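Local coordinates for DNA ligase (Aquifex aeolicus, PDB 3QWU), which probably joins nucleic acid ends as an ATP-dependent ligase, holding adenosine in a nucleotide pocket with a calcium site in the same chain, at residues Lys229-Tyr234 with Ile259-Leu264; Phe306-Arg311 with Ile317-Leu322. All coordinates share one frame; numbering follows the deposited sequence. Where two conformers were deposited one is given.

Interaction 1: residues Lys229-Tyr234 with Ile259-Leu264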
ATOM      1  N   LYS A 229     -15.780  -4.741  16.044  1.00 36.11           N
ATOM      2  CA  LYS A 229     -16.453  -3.802  15.150  1.00 35.37           C
ATOM      3  C   LYS A 229     -16.519  -4.342  13.720  1.00 34.67           C
ATOM      4  O   LYS A 229     -15.656  -5.135  13.286  1.00 36.67           O
ATOM      5  CB  LYS A 229     -15.760  -2.444  15.168  1.00 34.80           C
ATOM      6  CG  LYS A 229     -14.296  -2.449  14.700  1.00 37.84           C
ATOM      7  CD  LYS A 229     -13.764  -0.972  14.619  1.00 40.41           C
ATOM      8  CE  LYS A 229     -12.298  -0.829  15.046  1.00 42.71           C
ATOM      9  NZ  LYS A 229     -11.267  -1.299  14.080  1.00 40.92           N
ATOM     10  N   TYR A 230     -17.535  -3.911  13.000  1.00 32.15           N
ATOM     11  CA  TYR A 230     -17.701  -4.292  11.620  1.00 31.47           C
ATOM     12  C   TYR A 230     -18.136  -3.051  10.838  1.00 31.23           C
ATOM     13  O   TYR A 230     -18.996  -2.286  11.321  1.00 29.50           O
ATOM     14  CB  TYR A 230     -18.713  -5.423  11.523  1.00 31.41           C
ATOM     15  CG  TYR A 230     -18.986  -5.852  10.137  1.00 31.27           C
ATOM     16  CD1 TYR A 230     -20.054  -5.314   9.409  1.00 31.13           C
ATOM     17  CD2 TYR A 230     -18.168  -6.814   9.517  1.00 32.05           C
ATOM     18  CE1 TYR A 230     -20.308  -5.737   8.070  1.00 32.26           C
ATOM     19  CE2 TYR A 230     -18.384  -7.238   8.212  1.00 30.88           C
ATOM     20  CZ  TYR A 230     -19.452  -6.698   7.472  1.00 33.29           C
ATOM     21  OH  TYR A 230     -19.626  -7.120   6.158  1.00 33.84           O
ATOM     22  N   ILE A 231     -17.515  -2.858   9.651  1.00 30.53           N
ATOM     23  CA  ILE A 231     -17.657  -1.642   8.821  1.00 30.13           C
ATOM     24  C   ILE A 231     -18.468  -1.960   7.542  1.00 29.31           C
ATOM     25  O   ILE A 231     -18.364  -3.043   6.959  1.00 28.74           O
ATOM     26  CB  ILE A 231     -16.250  -1.080   8.468  1.00 29.92           C
ATOM     27  CG1 ILE A 231     -15.363  -1.113   9.755  1.00 35.52           C
ATOM     28  CG2 ILE A 231     -16.272   0.360   7.845  1.00 28.93           C
ATOM     29  CD1 ILE A 231     -15.539  -0.012  10.920  1.00 31.90           C
ATOM     30  N   THR A 232     -19.299  -1.022   7.125  1.00 28.64           N
ATOM     31  CA  THR A 232     -20.049  -1.181   5.883  1.00 28.62           C
ATOM     32  C   THR A 232     -19.118  -1.013   4.683  1.00 29.43           C
ATOM     33  O   THR A 232     -18.052  -0.403   4.777  1.00 28.52           O
ATOM     34  CB  THR A 232     -21.166  -0.161   5.785  1.00 29.19           C
ATOM     35  OG1 THR A 232     -20.614   1.180   5.832  1.00 24.78           O
ATOM     36  CG2 THR A 232     -22.207  -0.381   6.946  1.00 29.20           C
ATOM     37  N   SER A 233     -19.521  -1.562   3.544  1.00 30.48           N
ATOM     38  CA  SER A 233     -18.701  -1.462   2.371  1.00 31.34           C
ATOM     39  C   SER A 233     -18.688  -0.029   1.921  1.00 31.19           C
ATOM     40  O   SER A 233     -17.627   0.454   1.515  1.00 28.83           O
ATOM     41  CB  SER A 233     -19.191  -2.368   1.275  1.00 32.51           C
ATOM     42  OG  SER A 233     -20.529  -2.152   1.112  1.00 35.10           O
ATOM     43  N   TYR A 234     -19.840   0.658   2.056  1.00 31.64           N
ATOM     44  CA  TYR A 234     -19.885   2.099   1.788  1.00 31.90           C
ATOM     45  C   TYR A 234     -18.805   2.888   2.530  1.00 30.34           C
ATOM     46  O   TYR A 234     -18.078   3.703   1.937  1.00 29.68           O
ATOM     47  CB  TYR A 234     -21.244   2.682   2.124  1.00 33.23           C
ATOM     48  CG  TYR A 234     -21.284   4.207   2.161  1.00 37.81           C
ATOM     49  CD1 TYR A 234     -20.838   4.923   3.312  1.00 40.19           C
ATOM     50  CD2 TYR A 234     -21.774   4.943   1.067  1.00 40.18           C
ATOM     51  CE1 TYR A 234     -20.888   6.294   3.350  1.00 40.65           C
ATOM     52  CE2 TYR A 234     -21.819   6.332   1.099  1.00 41.15           C
ATOM     53  CZ  TYR A 234     -21.384   6.988   2.226  1.00 41.83           C
ATOM     54  OH  TYR A 234     -21.444   8.359   2.275  1.00 47.56           O
ATOM     55  N   ILE A 259      -9.197  -3.493   1.175  1.00 37.93           N
ATOM     56  CA  ILE A 259      -9.634  -4.305   0.066  1.00 36.44           C
ATOM     57  C   ILE A 259     -10.145  -5.657   0.532  1.00 35.77           C
ATOM     58  O   ILE A 259     -11.198  -6.104   0.083  1.00 34.90           O
ATOM     59  CB  ILE A 259      -8.494  -4.492  -0.973  1.00 36.10           C
ATOM     60  CG1 ILE A 259      -8.195  -3.135  -1.612  1.00 36.15           C
ATOM     61  CG2 ILE A 259      -8.897  -5.490  -2.009  1.00 34.40           C
ATOM     62  CD1 ILE A 259      -6.755  -2.930  -1.988  1.00 36.37           C
ATOM     63  N   LEU A 260      -9.381  -6.316   1.411  1.00 35.00           N
ATOM     64  CA  LEU A 260      -9.860  -7.530   2.048  1.00 34.79           C
ATOM     65  C   LEU A 260     -11.202  -7.329   2.755  1.00 33.45           C
ATOM     66  O   LEU A 260     -11.984  -8.254   2.843  1.00 33.85           O
ATOM     67  CB  LEU A 260      -8.819  -8.125   3.020  1.00 35.73           C
ATOM     68  CG  LEU A 260      -7.801  -9.067   2.326  1.00 36.76           C
ATOM     69  CD1 LEU A 260      -6.666  -9.557   3.229  1.00 36.64           C
ATOM     70  CD2 LEU A 260      -8.546 -10.208   1.777  1.00 37.57           C
ATOM     71  N   ARG A 261     -11.457  -6.159   3.307  1.00 31.77           N
ATOM     72  CA  ARG A 261     -12.776  -5.940   3.917  1.00 31.88           C
ATOM     73  C   ARG A 261     -13.869  -6.015   2.853  1.00 30.49           C
ATOM     74  O   ARG A 261     -14.876  -6.638   3.047  1.00 29.49           O
ATOM     75  CB  ARG A 261     -12.852  -4.604   4.606  1.00 30.71           C
ATOM     76  CG  ARG A 261     -12.125  -4.559   5.930  1.00 33.18           C
ATOM     77  CD  ARG A 261     -12.056  -3.039   6.376  1.00 36.91           C
ATOM     78  NE  ARG A 261     -10.868  -2.721   7.186  1.00 35.50           N
ATOM     79  CZ  ARG A 261     -10.639  -1.539   7.698  1.00 34.96           C
ATOM     80  NH1 ARG A 261     -11.502  -0.527   7.523  1.00 36.53           N
ATOM     81  NH2 ARG A 261      -9.574  -1.377   8.431  1.00 39.41           N
ATOM     82  N   LEU A 262     -13.633  -5.382   1.717  1.00 30.66           N
ATOM     83  CA  LEU A 262     -14.593  -5.392   0.623  0.50 30.76           C
ATOM     84  C   LEU A 262     -14.662  -6.789   0.015  1.00 31.58           C
ATOM     85  O   LEU A 262     -15.741  -7.310  -0.194  1.00 32.40           O
ATOM     86  CB  LEU A 262     -14.223  -4.353  -0.427  0.50 30.77           C
ATOM     87  CG  LEU A 262     -15.155  -4.233  -1.645  0.50 31.28           C
ATOM     88  CD1 LEU A 262     -16.508  -3.611  -1.296  0.50 31.32           C
ATOM     89  CD2 LEU A 262     -14.472  -3.424  -2.732  0.50 30.41           C
ATOM     90  N   VAL A 263     -13.518  -7.419  -0.208  1.00 31.87           N
ATOM     91  CA  VAL A 263     -13.538  -8.732  -0.816  1.00 33.42           C
ATOM     92  C   VAL A 263     -14.233  -9.770   0.046  1.00 33.41           C
ATOM     93  O   VAL A 263     -15.035 -10.548  -0.465  1.00 34.07           O
ATOM     94  CB  VAL A 263     -12.131  -9.234  -1.207  1.00 34.19           C
ATOM     95  CG1 VAL A 263     -12.233 -10.609  -1.819  1.00 35.82           C
ATOM     96  CG2 VAL A 263     -11.518  -8.315  -2.208  1.00 33.33           C
ATOM     97  N   LEU A 264     -13.964  -9.781   1.340  1.00 32.50           N
ATOM     98  CA  LEU A 264     -14.639 -10.751   2.223  1.00 33.54           C
ATOM     99  C   LEU A 264     -16.145 -10.538   2.430  1.00 32.70           C
ATOM    100  O   LEU A 264     -16.857 -11.504   2.650  1.00 32.77           O
ATOM    101  CB  LEU A 264     -13.888 -10.931   3.551  1.00 34.24           C
ATOM    102  CG  LEU A 264     -12.526 -11.629   3.321  1.00 34.82           C
ATOM    103  CD1 LEU A 264     -11.671 -11.449   4.514  1.00 38.06           C
ATOM    104  CD2 LEU A 264     -12.732 -13.097   3.025  1.00 37.99           C
TER

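Interaction 2: residues Phe306-Arg311 with Ile317-Leu322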
ATOM      1  N   PHE A 306     -10.389  22.707   6.263  1.00 40.46           N
ATOM      2  CA  PHE A 306     -11.200  22.401   7.461  1.00 39.76           C
ATOM      3  C   PHE A 306     -11.809  23.649   8.011  1.00 40.35           C
ATOM      4  O   PHE A 306     -11.177  24.703   7.906  1.00 41.36           O
ATOM      5  CB  PHE A 306     -10.320  21.789   8.535  1.00 39.23           C
ATOM      6  CG  PHE A 306      -9.837  20.452   8.166  1.00 38.54           C
ATOM      7  CD1 PHE A 306      -8.790  20.307   7.290  1.00 41.16           C
ATOM      8  CD2 PHE A 306     -10.451  19.334   8.638  1.00 38.49           C
ATOM      9  CE1 PHE A 306      -8.361  19.054   6.916  1.00 41.05           C
ATOM     10  CE2 PHE A 306      -9.999  18.088   8.287  1.00 38.73           C
ATOM     11  CZ  PHE A 306      -8.980  17.946   7.418  1.00 38.86           C
ATOM     12  N   THR A 307     -13.019  23.562   8.567  1.00 39.61           N
ATOM     13  CA  THR A 307     -13.648  24.743   9.164  1.00 41.44           C
ATOM     14  C   THR A 307     -14.308  24.425  10.493  1.00 40.91           C
ATOM     15  O   THR A 307     -14.976  23.435  10.630  1.00 41.96           O
ATOM     16  CB  THR A 307     -14.668  25.435   8.202  1.00 42.22           C
ATOM     17  OG1 THR A 307     -15.214  26.618   8.833  1.00 45.77           O
ATOM     18  CG2 THR A 307     -15.820  24.515   7.834  1.00 41.88           C
ATOM     19  N   CYS A 308     -14.103  25.244  11.501  1.00 41.65           N
ATOM     20  CA  CYS A 308     -14.673  24.950  12.824  1.00 41.03           C
ATOM     21  C   CYS A 308     -14.778  26.218  13.663  1.00 41.00           C
ATOM     22  O   CYS A 308     -14.225  27.249  13.298  1.00 40.99           O
ATOM     23  CB  CYS A 308     -13.862  23.859  13.510  1.00 40.75           C
ATOM     24  SG  CYS A 308     -12.106  24.285  13.715  1.00 43.86           S
ATOM     25  N   LYS A 309     -15.544  26.138  14.752  1.00 41.25           N
ATOM     26  CA  LYS A 309     -15.984  27.306  15.582  1.00 41.78           C
ATOM     27  C   LYS A 309     -15.486  27.248  17.021  1.00 40.70           C
ATOM     28  O   LYS A 309     -15.566  26.197  17.640  1.00 40.08           O
ATOM     29  CB  LYS A 309     -17.487  27.239  15.725  1.00 42.31           C
ATOM     30  CG  LYS A 309     -18.261  28.204  14.991  1.00 45.45           C
ATOM     31  CD  LYS A 309     -19.730  27.723  14.976  1.00 47.76           C
ATOM     32  CE  LYS A 309     -20.524  28.251  16.166  1.00 50.09           C
ATOM     33  NZ  LYS A 309     -21.956  27.825  16.199  1.00 45.30           N
ATOM     34  N   PHE A 310     -15.063  28.361  17.585  1.00 40.18           N
ATOM     35  CA  PHE A 310     -14.660  28.367  18.982  1.00 41.33           C
ATOM     36  C   PHE A 310     -15.344  29.462  19.759  1.00 43.45           C
ATOM     37  O   PHE A 310     -15.646  30.499  19.207  1.00 44.77           O
ATOM     38  CB  PHE A 310     -13.170  28.594  19.172  1.00 41.02           C
ATOM     39  CG  PHE A 310     -12.315  27.618  18.494  1.00 37.88           C
ATOM     40  CD1 PHE A 310     -12.225  27.604  17.114  1.00 37.63           C
ATOM     41  CD2 PHE A 310     -11.521  26.755  19.232  1.00 36.81           C
ATOM     42  CE1 PHE A 310     -11.393  26.699  16.464  1.00 37.72           C
ATOM     43  CE2 PHE A 310     -10.656  25.862  18.603  1.00 36.87           C
ATOM     44  CZ  PHE A 310     -10.599  25.813  17.217  1.00 37.12           C
ATOM     45  N   ARG A 311     -15.542  29.218  21.050  1.00 45.12           N
ATOM     46  CA  ARG A 311     -15.954  30.239  22.015  1.00 47.36           C
ATOM     47  C   ARG A 311     -14.781  31.172  22.346  1.00 49.53           C
ATOM     48  O   ARG A 311     -14.983  32.381  22.524  1.00 50.11           O
ATOM     49  CB  ARG A 311     -16.497  29.579  23.279  1.00 47.55           C
ATOM     50  CG  ARG A 311     -17.594  28.553  22.948  1.00 49.23           C
ATOM     51  CD  ARG A 311     -18.365  28.109  24.139  1.00 55.29           C
ATOM     52  NE  ARG A 311     -19.401  29.076  24.481  1.00 62.09           N
ATOM     53  CZ  ARG A 311     -20.221  28.971  25.529  1.00 64.82           C
ATOM     54  NH1 ARG A 311     -21.122  29.929  25.739  1.00 66.28           N
ATOM     55  NH2 ARG A 311     -20.144  27.930  26.358  1.00 64.22           N
ATOM     56  N   ILE A 317      -6.184  29.303  18.210  1.00 45.35           N
ATOM     57  CA  ILE A 317      -4.735  29.425  18.017  1.00 46.25           C
ATOM     58  C   ILE A 317      -4.062  28.183  18.585  1.00 46.39           C
ATOM     59  O   ILE A 317      -3.222  27.597  17.921  1.00 45.89           O
ATOM     60  CB  ILE A 317      -4.122  30.714  18.647  1.00 48.54           C
ATOM     61  CG1 ILE A 317      -4.517  31.953  17.818  1.00 51.08           C
ATOM     62  CG2 ILE A 317      -2.559  30.632  18.759  1.00 46.67           C
ATOM     63  CD1 ILE A 317      -3.716  32.165  16.516  1.00 50.23           C
ATOM     64  N   ALA A 318      -4.466  27.763  19.788  1.00 46.48           N
ATOM     65  CA  ALA A 318      -3.914  26.554  20.406  1.00 47.09           C
ATOM     66  C   ALA A 318      -4.161  25.322  19.530  1.00 47.13           C
ATOM     67  O   ALA A 318      -3.288  24.421  19.444  1.00 48.25           O
ATOM     68  CB  ALA A 318      -4.483  26.341  21.801  1.00 46.31           C
ATOM     69  N   LEU A 319      -5.321  25.273  18.861  1.00 46.42           N
ATOM     70  CA  LEU A 319      -5.592  24.148  17.971  1.00 45.89           C
ATOM     71  C   LEU A 319      -4.628  24.119  16.771  1.00 46.70           C
ATOM     72  O   LEU A 319      -4.093  23.065  16.483  1.00 46.59           O
ATOM     73  CB  LEU A 319      -7.044  24.099  17.487  1.00 44.73           C
ATOM     74  CG  LEU A 319      -7.174  22.980  16.432  1.00 44.53           C
ATOM     75  CD1 LEU A 319      -7.314  21.603  17.129  1.00 44.41           C
ATOM     76  CD2 LEU A 319      -8.286  23.233  15.477  1.00 44.32           C
ATOM     77  N   LEU A 320      -4.445  25.242  16.069  1.00 47.91           N
ATOM     78  CA  LEU A 320      -3.423  25.344  14.998  1.00 49.19           C
ATOM     79  C   LEU A 320      -2.078  24.853  15.457  1.00 50.56           C
ATOM     80  O   LEU A 320      -1.412  24.093  14.743  1.00 49.92           O
ATOM     81  CB  LEU A 320      -3.219  26.783  14.490  1.00 49.58           C
ATOM     82  CG  LEU A 320      -4.402  27.376  13.715  1.00 50.01           C
ATOM     83  CD1 LEU A 320      -4.169  28.829  13.420  1.00 50.75           C
ATOM     84  CD2 LEU A 320      -4.720  26.622  12.427  1.00 47.67           C
ATOM     85  N   GLU A 321      -1.658  25.313  16.634  1.00 52.62           N
ATOM     86  CA  GLU A 321      -0.330  24.948  17.145  0.60 54.32           C
ATOM     87  C   GLU A 321      -0.285  23.440  17.471  1.00 53.60           C
ATOM     88  O   GLU A 321       0.720  22.760  17.184  1.00 53.60           O
ATOM     89  CB  GLU A 321       0.082  25.853  18.325  0.60 56.13           C
ATOM     90  CG  GLU A 321       0.292  27.346  17.878  0.60 58.96           C
ATOM     91  CD  GLU A 321       0.754  28.317  18.989  0.60 62.58           C
ATOM     92  OE1 GLU A 321       0.564  28.033  20.199  0.60 63.90           O
ATOM     93  OE2 GLU A 321       1.294  29.396  18.636  0.60 65.17           O
ATOM     94  N   LEU A 322      -1.375  22.892  18.009  1.00 52.34           N
ATOM     95  CA  LEU A 322      -1.415  21.434  18.188  1.00 52.15           C
ATOM     96  C   LEU A 322      -1.241  20.679  16.845  1.00 52.13           C
ATOM     97  O   LEU A 322      -0.409  19.772  16.726  1.00 53.56           O
ATOM     98  CB  LEU A 322      -2.680  20.971  18.915  1.00 50.15           C
ATOM     99  CG  LEU A 322      -2.665  19.450  19.119  1.00 50.02           C
ATOM    100  CD1 LEU A 322      -1.367  19.062  19.898  1.00 48.95           C
ATOM    101  CD2 LEU A 322      -3.951  18.888  19.763  1.00 44.58           C
TER

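Interaction 1: residues Lys229-Tyr234 with Ile259-Leu264
Three groups grip OG1 of T232, the residue just before S233, whose CB meets CD1 of L262 across the contact at 3.9 Å. T232 is the N-cap of helix 233-242: its OG1 bonds to the backbone N of A235 and also to the carbonyls of R213 and E214. At the apolar touch that follows, the CA atoms of S233 and L262 come within 5.9 Å. CG of L262 stands anti to its backbone N (chi1 -179°), which brings the methyl over; the distance applies to one of two deposited conformers. L262 also packs on L277 and L281 of helix 276-299.

Strand 227-231, which leads into this turn, belongs to the mixed sheet of the nucleotidyltransferase core, between strands 58-60 and 215-220, and K229 touches the bound adenosine.

The guanidinium of R261 is held by two asparagine side chains: NH2 bonds to OD1 of N257, one turn back in helix 254-269, and NH1 to OD1 of N236 in helix 233-242. Anchored in this way, the group lies beside I231, whose CG1 approaches NH1 of R261 obliquely at 4.5 Å, the limit of contact. With chi2 at 169° and chi3 nearer -150°, the side chain of R261 runs out to strand 227-231. K229 NZ and R261 NH2 lie 5.9 Å apart, with R59 close to both. I259, L260, V263 and L264 pack against the second subunit.

Interaction 2: residues Phe306-Arg311 with Ile317-Leu322
Apolar packing carries this contact, and L319 is the residue that meets both partners on the strand. Its CD2 methyl lies 3.9 Å from CZ of F310 and 4.3 Å from SG of C308, so one methyl serves two side chains. The methyl meets the phenyl ring of F310 at its edge, in the ring plane. A second approach comes from L319 CB, 4.0 Å from F310 CZ, which shows that the base of the leucine side chain takes part as well as its end. The two side chains cross at about a right angle. A first torsion of 173° swings CG of L319 to the far side from its own amide nitrogen, and the branch reaches out to the strand.

The backbones stay well apart, the closest CA atoms being those of F310 and I317 at 10.0 Å; the gap is bridged by side chains alone. Strand 303-310, helix 313-325 and strand 330-340 form a beta-alpha-beta crossover in which the two strands run parallel, separated by strand 343-352, which lies antiparallel between them. The helix therefore covers one face of the three-stranded sheet, and I317 and L320 extend its packing to strand 330-340.

The polar bonds lie within each element or go to other parts of the chain. Within the helix, L322 N donates to A318 O at 2.8 Å, and on the strand the backbones of C308 and F310 pair with L346 and W344. Contacts with another part of the chain close the region: P139 touches both C308 and L319, F107 touches C308, and D110 lies against F310, while the backbone N of R311 bonds to OD1 of D110.

Both contacts are buried and small, yet they share no element and lie on opposite sides of the chain's centre, with centres 33 Å apart and nearest atoms about 16 Å apart. Interaction 1 sets a strand end and the start of a helix against a second helix beside the adenosine pocket; the polar bonds of R261 go to N257 and N236, outside the segments, the touches across are nonpolar or oblique, and the second subunit covers part of helix 254-269. No other chain of the assembly touches the segments of interaction 2: it is wholly apolar across them, lies away from the adenosine and calcium sites, and fixes a helix on the sheet of the C-terminal region.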